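Local coordinates for protein (merozoite surface protein 1) (Plasmodium cynomolgi, PDB 1B9W) that forms, through its two C-terminal EGF-like domains, part of a merozoite surface antigen that is probably required for binding and invading host erythrocytes, at residues Glu4-Thr10 with Arg20-Glu26; Val12-Ala17 with Trp28-Phe34; Gly55-Ala60 with Gly85-Ser89. All coordinates share one frame; numbering follows the deposited sequence.

Overall arrangement
Contacts 1 and 2 belong to the first EGF-like domain and contact 3 to the second. The strands 16-20 and 26-30 link the first two: contact 1 sits around their turn, contact 2 at their opposite ends, where the hairpin meets the turns at 13-16 and 31-34. Contact 1 is a surface contact held by charge, with carboxylates, a guanidinium group and waters. Contact 2, also at the surface, replaces charge with strand pairing and CH-pi packing on rings. Contact 3 is partly buried, nearer the centre of the chain, and joins small residues, half-cystines and waters. Arg29 NH1 bridges the domains by hydrogen bonding to Val86 O, bringing contacts 2 and 3 together.

Contact 1. Residues Glu4-Thr10 with Arg20-Glu26; sequences EHRCIDT and RYLDGTE
Glu26 turns its carboxylate to residues 8-10 and collects donors from the backbone of Ile8 and Asp9 and the hydroxyl of Thr10. Ile8 N reaches Glu26 OE2 on the syn side at 2.8 Å, with an N-H...O angle of 168°, while Asp9 N meets Glu26 OE1, also on the syn side. Thr10 OG1 donates to the anti lone pair of Glu26 OE1, 2.7 Å away. The charged interactions centre on Arg20, whose chain runs extended from CG to NE. Arg20 NH1 lies 2.9 Å from Asp9 OD2 and 2.8 Å from Glu26 OE2, both in the guanidinium plane, so one nitrogen joins two carboxylates and probably eases their mutual repulsion. Ile8 CD1 lies over one face of this group, and Gly24 O over the opposite face. The Cys7-Cys18 disulfide ties this N-terminal segment to the strand 16-20, so the network lies beside the hairpin of the first EGF-like domain. Backbone and ring bonds pair His5 with Arg20: Arg20 N donates to His5 O, and His5 ND1 returns a bond of 2.8 Å to Arg20 O, which lies in the imidazole plane. Water-mediated links extend the polar surface, one water donating to both Asp9 OD2 and Gly24 O, another joining Asp9 OD2 to Arg20 NH2.

Contact 2. Residues Val12-Ala17 with Trp28-Phe34; sequences VPENAA and WRCLLYF
Trp28 holds CG between its backbone N and carbonyl carbon (chi1 54°), which brings one face of the indole against Pro13, and Phe34 has CG anti to its carbonyl carbon, which turns one face of its ring to Asn15. These two packing sites flank the end of the antiparallel hairpin of strands 16-20 and 26-30, the main hairpin of the first EGF-like domain. Ala17 and Arg29 form a hydrogen-bonded pair, with Ala17 N to Arg29 O and Arg29 N to Ala17 O both at 2.9 Å. Ala16 and Cys30 follow as a non-hydrogen-bonded pair, their CA atoms only 4.0 Å apart. Beyond the strands, Leu31 N donates to Asn15 O in an almost straight bond, joining the type II turn of residues 13-16 to the start of the type II turn of residues 31-34. Cys41, the disulfide partner of Cys30, is touched by the side chains of Asn15, Ala16, Trp28 and Phe34. On the other side of the hairpin, Ala17 CB packs against Leu31 CD2. The Asn15 amide lies stacked on the Phe34 ring, their planes 12° apart, with Asn15 CB over the ring centre. From the pyrrolidine, Pro13 CG sits over the face of the indole and makes a CH-pi contact 3.5 Å from the centroid of the six-membered ring of Trp28, 6° off the ring normal.

Contact 3. Residues Gly55-Ala60 with Gly85-Ser89; sequences GCAPEA and GVFCS
Glu59 and Cys88 meet where the carboxylate of the first passes the CB of the second. From its CB, the Glu59 chain sets out with CG between the backbone N and the carbonyl carbon (chi1 70°), then bends at chi2 (-82°), which brings the carboxylate back toward the strand 87-89. Along this chain it is the end, not CB or CG, that comes near residues 85-89, and OE2 makes the closest approach, with Glu59 OE2 lying 3.5 Å from Cys88 CB. Two waters continue from this oxygen to the Cys88 backbone. One donates to Glu59 OE2 and accepts from Cys88 N at 2.9 Å; the other donates to Glu59 OE2 at 2.7 Å and gives a weak bond to Cys88 O. The acidic tip is thus joined to the peptide groups of the strand through solvent.

Deeper in the contact, Ala57 N donates to Gly85 O at 2.8 Å, in the carbonyl plane of the acceptor and with an angle of 169° at the hydrogen. A further water donates to Gly55 O and Val86 O, bridging the two segments, and Val86 O also accepts from Arg29 NH1 of the first domain. Two apolar contacts lie beside these bonds: Ala57 CB and Ala60 CB both reach Cys88 SG, at 4.1 Å and 4.0 Å respectively. Val86 CG2 also touches the carbonyl oxygen of Gly55.

Ala57 to Ala60 form a type I turn, and Val86 and Phe87 form a classic beta bulge opposite Leu82. With the disulfides Cys56-Cys72 and Cys74-Cys88, the arrangement is that of a cysteine-bridged EGF-like domain, here the second of the pair.

Contact 1. Residues Glu4-Thr10 with Arg20-Glu26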
# COMPACT_ATOMS: atom_id res chain seq x y z
N GLU A 4 14.88 5.57 -7.06
CA GLU A 4 14.99 6.64 -6.10
C GLU A 4 14.01 6.43 -4.91
O GLU A 4 14.28 6.93 -3.83
CB GLU A 4 14.53 7.97 -6.69
CG GLU A 4 15.69 8.88 -7.08
CD GLU A 4 16.03 8.66 -8.55
OE1 GLU A 4 15.36 7.81 -9.17
OE2 GLU A 4 16.94 9.33 -9.05
N HIS A 5 12.88 5.79 -5.24
CA HIS A 5 11.89 5.65 -4.15
C HIS A 5 11.90 4.30 -3.46
O HIS A 5 11.08 4.04 -2.56
CB HIS A 5 10.50 5.94 -4.74
CG HIS A 5 10.30 7.36 -5.18
ND1 HIS A 5 10.10 8.41 -4.32
CD2 HIS A 5 10.26 7.87 -6.44
CE1 HIS A 5 9.93 9.52 -5.02
NE2 HIS A 5 10.03 9.21 -6.29
N ARG A 6 12.90 3.45 -3.71
CA ARG A 6 13.09 2.26 -2.90
C ARG A 6 13.56 2.61 -1.52
O ARG A 6 14.39 3.49 -1.23
CB ARG A 6 14.07 1.30 -3.59
CG ARG A 6 13.59 0.84 -4.96
CD ARG A 6 14.65 -0.08 -5.53
NE ARG A 6 14.23 -0.84 -6.69
CZ ARG A 6 14.91 -0.85 -7.84
NH1 ARG A 6 16.02 -0.13 -7.98
NH2 ARG A 6 14.45 -1.58 -8.85
N CYS A 7 13.07 1.84 -0.51
CA CYS A 7 13.49 2.14 0.85
C CYS A 7 14.96 1.66 1.06
O CYS A 7 15.27 0.59 0.56
CB CYS A 7 12.52 1.33 1.76
SG CYS A 7 10.97 2.32 1.66
N ILE A 8 15.69 2.45 1.83
CA ILE A 8 17.08 2.06 2.14
C ILE A 8 17.35 2.20 3.60
O ILE A 8 18.39 1.73 4.09
CB ILE A 8 18.06 3.00 1.34
CG1 ILE A 8 17.75 4.45 1.57
CG2 ILE A 8 17.95 2.55 -0.12
CD1 ILE A 8 18.76 5.43 0.94
N ASP A 9 16.41 2.74 4.39
CA ASP A 9 16.65 2.88 5.80
C ASP A 9 15.85 1.90 6.67
O ASP A 9 16.13 1.78 7.85
CB ASP A 9 16.29 4.29 6.28
CG ASP A 9 17.25 5.38 5.79
OD1 ASP A 9 18.45 5.04 5.74
OD2 ASP A 9 16.81 6.50 5.52
N THR A 10 14.82 1.32 6.10
CA THR A 10 13.87 0.52 6.92
C THR A 10 14.04 -0.94 6.63
O THR A 10 14.12 -1.41 5.50
CB THR A 10 12.45 0.95 6.45
OG1 THR A 10 12.33 2.34 6.72
CG2 THR A 10 11.39 0.16 7.25
N ARG A 20 9.96 5.33 -0.37
CA ARG A 20 10.75 6.40 0.28
C ARG A 20 10.43 7.74 -0.39
O ARG A 20 10.41 7.84 -1.62
CB ARG A 20 12.28 6.14 -0.01
CG ARG A 20 13.09 7.35 0.55
CD ARG A 20 14.58 6.98 0.16
NE ARG A 20 15.45 8.00 0.78
CZ ARG A 20 15.97 7.99 1.97
NH1 ARG A 20 15.77 7.03 2.88
NH2 ARG A 20 16.69 9.05 2.34
N TYR A 21 9.90 8.71 0.36
CA TYR A 21 9.39 9.93 -0.21
C TYR A 21 10.55 10.93 -0.47
O TYR A 21 11.61 10.73 0.13
CB TYR A 21 8.45 10.57 0.81
CG TYR A 21 7.18 9.72 0.99
CD1 TYR A 21 6.14 9.88 0.08
CD2 TYR A 21 7.06 8.86 2.06
CE1 TYR A 21 4.95 9.15 0.26
CE2 TYR A 21 5.89 8.12 2.23
CZ TYR A 21 4.85 8.29 1.34
OH TYR A 21 3.67 7.57 1.55
N LEU A 22 10.20 12.02 -1.11
CA LEU A 22 11.15 13.11 -1.35
C LEU A 22 11.74 13.73 -0.10
O LEU A 22 12.80 14.38 -0.23
CB LEU A 22 10.37 14.25 -2.08
CG LEU A 22 10.65 14.40 -3.57
CD1 LEU A 22 10.94 13.05 -4.19
CD2 LEU A 22 9.52 15.13 -4.28
N ASP A 23 11.11 13.69 1.06
CA ASP A 23 11.57 14.29 2.29
C ASP A 23 12.50 13.38 3.08
O ASP A 23 12.97 13.70 4.18
CB ASP A 23 10.43 14.76 3.19
CG ASP A 23 9.50 13.59 3.57
OD1 ASP A 23 9.75 12.44 3.17
OD2 ASP A 23 8.54 13.87 4.31
N GLY A 24 12.78 12.22 2.51
CA GLY A 24 13.69 11.25 3.11
C GLY A 24 12.98 10.27 4.05
O GLY A 24 13.67 9.41 4.62
N THR A 25 11.68 10.47 4.28
CA THR A 25 10.99 9.54 5.20
C THR A 25 10.58 8.30 4.43
O THR A 25 10.45 8.33 3.21
CB THR A 25 9.71 10.17 5.79
OG1 THR A 25 8.82 10.43 4.70
CG2 THR A 25 9.96 11.43 6.57
N GLU A 26 10.36 7.18 5.13
CA GLU A 26 9.97 5.98 4.46
C GLU A 26 8.65 5.46 5.15
O GLU A 26 8.63 5.54 6.37
CB GLU A 26 11.05 4.89 4.67
CG GLU A 26 12.24 5.36 3.78
CD GLU A 26 13.39 4.37 3.76
OE1 GLU A 26 13.43 3.37 4.50
OE2 GLU A 26 14.26 4.65 2.87
O HOH W 1 14.27 7.33 6.33
O HOH W 2 18.38 8.54 4.74
O HOH W 3 9.77 3.16 7.69

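Contact 2. Residues Val12-Ala17 with Trp28-Phe34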
# COMPACT_ATOMS: atom_id res chain seq x y z
N VAL A 12 12.10 -3.79 6.11
CA VAL A 12 10.64 -3.85 5.82
C VAL A 12 10.08 -5.20 6.25
O VAL A 12 10.60 -6.27 5.96
CB VAL A 12 10.48 -3.70 4.31
CG1 VAL A 12 9.03 -3.71 3.84
CG2 VAL A 12 11.13 -2.38 3.84
N PRO A 13 8.91 -5.18 6.91
CA PRO A 13 8.31 -6.46 7.29
C PRO A 13 8.01 -7.34 6.12
O PRO A 13 7.68 -6.91 5.02
CB PRO A 13 6.99 -6.01 7.97
CG PRO A 13 7.23 -4.59 8.42
CD PRO A 13 8.20 -3.98 7.38
N GLU A 14 7.92 -8.69 6.33
CA GLU A 14 7.46 -9.60 5.30
C GLU A 14 6.00 -9.29 4.87
O GLU A 14 5.29 -8.78 5.74
CB GLU A 14 7.44 -11.00 5.95
CG GLU A 14 7.90 -12.12 5.04
CD GLU A 14 7.65 -13.49 5.68
OE1 GLU A 14 7.46 -13.51 6.92
OE2 GLU A 14 7.65 -14.48 4.92
N ASN A 15 5.72 -9.44 3.60
CA ASN A 15 4.42 -9.17 3.01
C ASN A 15 4.03 -7.71 3.10
O ASN A 15 2.86 -7.35 3.18
CB ASN A 15 3.34 -10.08 3.65
CG ASN A 15 3.70 -11.54 3.40
OD1 ASN A 15 3.91 -11.91 2.25
ND2 ASN A 15 3.79 -12.32 4.45
N ALA A 16 5.02 -6.80 3.09
CA ALA A 16 4.78 -5.38 3.06
C ALA A 16 5.60 -4.74 1.89
O ALA A 16 6.47 -5.42 1.35
CB ALA A 16 5.17 -4.67 4.34
N ALA A 17 5.12 -3.61 1.47
CA ALA A 17 5.79 -2.78 0.44
C ALA A 17 6.32 -1.55 1.15
O ALA A 17 5.83 -1.12 2.19
CB ALA A 17 4.82 -2.34 -0.64
N TRP A 28 6.17 1.96 5.24
CA TRP A 28 5.88 0.64 4.75
C TRP A 28 4.33 0.38 5.04
O TRP A 28 3.85 1.00 5.97
CB TRP A 28 6.71 -0.43 5.45
CG TRP A 28 6.68 -0.46 6.94
CD1 TRP A 28 7.48 0.19 7.84
CD2 TRP A 28 5.77 -1.25 7.74
NE1 TRP A 28 7.14 -0.12 9.13
CE2 TRP A 28 6.07 -1.01 9.07
CE3 TRP A 28 4.71 -2.11 7.38
CZ2 TRP A 28 5.35 -1.58 10.14
CZ3 TRP A 28 4.00 -2.71 8.44
CH2 TRP A 28 4.33 -2.42 9.77
N ARG A 29 3.80 -0.38 4.13
CA ARG A 29 2.35 -0.72 4.24
C ARG A 29 2.20 -2.18 3.88
O ARG A 29 2.82 -2.74 2.95
CB ARG A 29 1.56 0.07 3.19
CG ARG A 29 1.51 1.57 3.52
CD ARG A 29 0.70 2.28 2.41
NE ARG A 29 0.66 3.71 2.77
CZ ARG A 29 0.26 4.69 1.99
NH1 ARG A 29 -0.17 4.52 0.76
NH2 ARG A 29 0.30 5.92 2.50
N CYS A 30 1.29 -2.88 4.64
CA CYS A 30 1.10 -4.25 4.17
C CYS A 30 0.53 -4.35 2.78
O CYS A 30 -0.26 -3.52 2.34
CB CYS A 30 0.20 -4.98 5.21
SG CYS A 30 0.80 -5.07 6.87
N LEU A 31 0.82 -5.44 2.07
CA LEU A 31 0.31 -5.75 0.76
C LEU A 31 -1.21 -6.06 0.90
O LEU A 31 -1.66 -6.23 2.05
CB LEU A 31 1.03 -6.96 0.17
CG LEU A 31 2.54 -6.69 -0.19
CD1 LEU A 31 3.14 -7.98 -0.74
CD2 LEU A 31 2.62 -5.56 -1.20
N LEU A 32 -1.91 -5.94 -0.20
CA LEU A 32 -3.35 -6.27 -0.13
C LEU A 32 -3.54 -7.69 0.38
O LEU A 32 -2.77 -8.62 0.16
CB LEU A 32 -3.98 -6.15 -1.52
CG LEU A 32 -4.19 -4.79 -2.15
CD1 LEU A 32 -4.95 -4.92 -3.47
CD2 LEU A 32 -4.85 -3.83 -1.18
N TYR A 33 -4.68 -7.91 1.09
CA TYR A 33 -4.96 -9.20 1.70
C TYR A 33 -4.05 -9.57 2.87
O TYR A 33 -4.02 -10.70 3.36
CB TYR A 33 -5.10 -10.36 0.72
CG TYR A 33 -6.02 -10.01 -0.43
CD1 TYR A 33 -7.40 -9.90 -0.29
CD2 TYR A 33 -5.47 -9.79 -1.69
CE1 TYR A 33 -8.21 -9.57 -1.36
CE2 TYR A 33 -6.26 -9.44 -2.76
CZ TYR A 33 -7.62 -9.35 -2.59
OH TYR A 33 -8.39 -9.00 -3.68
N PHE A 34 -3.47 -8.56 3.50
CA PHE A 34 -2.75 -8.63 4.73
C PHE A 34 -3.13 -7.45 5.61
O PHE A 34 -3.46 -6.39 5.10
CB PHE A 34 -1.20 -8.55 4.54
CG PHE A 34 -0.69 -9.78 3.85
CD1 PHE A 34 -0.70 -9.86 2.47
CD2 PHE A 34 -0.23 -10.84 4.61
CE1 PHE A 34 -0.22 -10.99 1.85
CE2 PHE A 34 0.23 -11.98 3.97
CZ PHE A 34 0.23 -12.08 2.59

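Contact 3. Residues Gly55-Ala60 with Gly85-Ser89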
# COMPACT_ATOMS: atom_id res chain seq x y z
N GLY A 55 -7.00 -1.71 2.68
CA GLY A 55 -5.53 -1.83 2.48
C GLY A 55 -5.12 -0.98 1.28
O GLY A 55 -3.90 -0.84 1.03
N CYS A 56 -6.03 -0.29 0.62
CA CYS A 56 -5.70 0.58 -0.50
C CYS A 56 -5.11 1.87 0.05
O CYS A 56 -5.36 2.27 1.17
CB CYS A 56 -6.94 0.99 -1.31
SG CYS A 56 -7.80 -0.40 -2.07
N ALA A 57 -4.27 2.56 -0.78
CA ALA A 57 -3.77 3.85 -0.28
C ALA A 57 -4.94 4.70 0.22
O ALA A 57 -6.02 4.74 -0.38
CB ALA A 57 -3.13 4.56 -1.48
N PRO A 58 -4.73 5.52 1.22
CA PRO A 58 -5.75 6.38 1.78
C PRO A 58 -6.45 7.22 0.74
O PRO A 58 -7.67 7.40 0.88
CB PRO A 58 -5.07 7.23 2.82
CG PRO A 58 -3.75 6.62 3.07
CD PRO A 58 -3.46 5.61 2.00
N GLU A 59 -5.73 7.72 -0.27
CA GLU A 59 -6.35 8.64 -1.22
C GLU A 59 -6.97 7.89 -2.38
O GLU A 59 -7.47 8.47 -3.35
CB GLU A 59 -5.31 9.68 -1.71
CG GLU A 59 -4.24 9.08 -2.60
CD GLU A 59 -3.08 8.38 -1.93
OE1 GLU A 59 -3.06 8.08 -0.73
OE2 GLU A 59 -2.12 8.07 -2.69
N ALA A 60 -6.87 6.56 -2.37
CA ALA A 60 -7.44 5.74 -3.40
C ALA A 60 -8.92 5.37 -3.05
O ALA A 60 -9.28 5.29 -1.88
CB ALA A 60 -6.72 4.41 -3.55
N GLY A 85 -2.14 -0.79 -5.79
CA GLY A 85 -2.87 0.32 -5.21
C GLY A 85 -2.66 0.51 -3.72
O GLY A 85 -3.29 1.39 -3.14
N VAL A 86 -1.73 -0.22 -3.13
CA VAL A 86 -1.30 0.06 -1.76
C VAL A 86 -0.68 1.45 -1.68
O VAL A 86 -0.78 2.15 -0.69
CB VAL A 86 -0.34 -1.05 -1.29
CG1 VAL A 86 0.32 -0.70 0.01
CG2 VAL A 86 -1.13 -2.35 -1.14
N PHE A 87 -0.02 1.84 -2.79
CA PHE A 87 0.44 3.23 -2.95
C PHE A 87 -0.04 3.70 -4.34
O PHE A 87 -0.20 2.90 -5.26
CB PHE A 87 1.98 3.38 -2.95
CG PHE A 87 2.65 3.17 -1.63
CD1 PHE A 87 2.82 4.22 -0.75
CD2 PHE A 87 3.12 1.90 -1.32
CE1 PHE A 87 3.44 3.98 0.47
CE2 PHE A 87 3.76 1.66 -0.10
CZ PHE A 87 3.90 2.72 0.77
N CYS A 88 -0.24 5.01 -4.49
CA CYS A 88 -0.57 5.57 -5.80
C CYS A 88 0.54 6.59 -6.15
O CYS A 88 0.79 7.40 -5.27
CB CYS A 88 -1.86 6.38 -5.71
SG CYS A 88 -3.30 5.25 -5.51
N SER A 89 1.11 6.52 -7.35
CA SER A 89 2.13 7.55 -7.63
C SER A 89 1.89 8.22 -8.97
O SER A 89 0.99 7.82 -9.70
CB SER A 89 3.53 6.96 -7.56
OG SER A 89 3.92 6.40 -8.79
O HOH W 4 -2.29 1.54 1.66
O HOH W 5 0.03 6.49 -2.01
O HOH W 6 -1.63 9.65 -4.88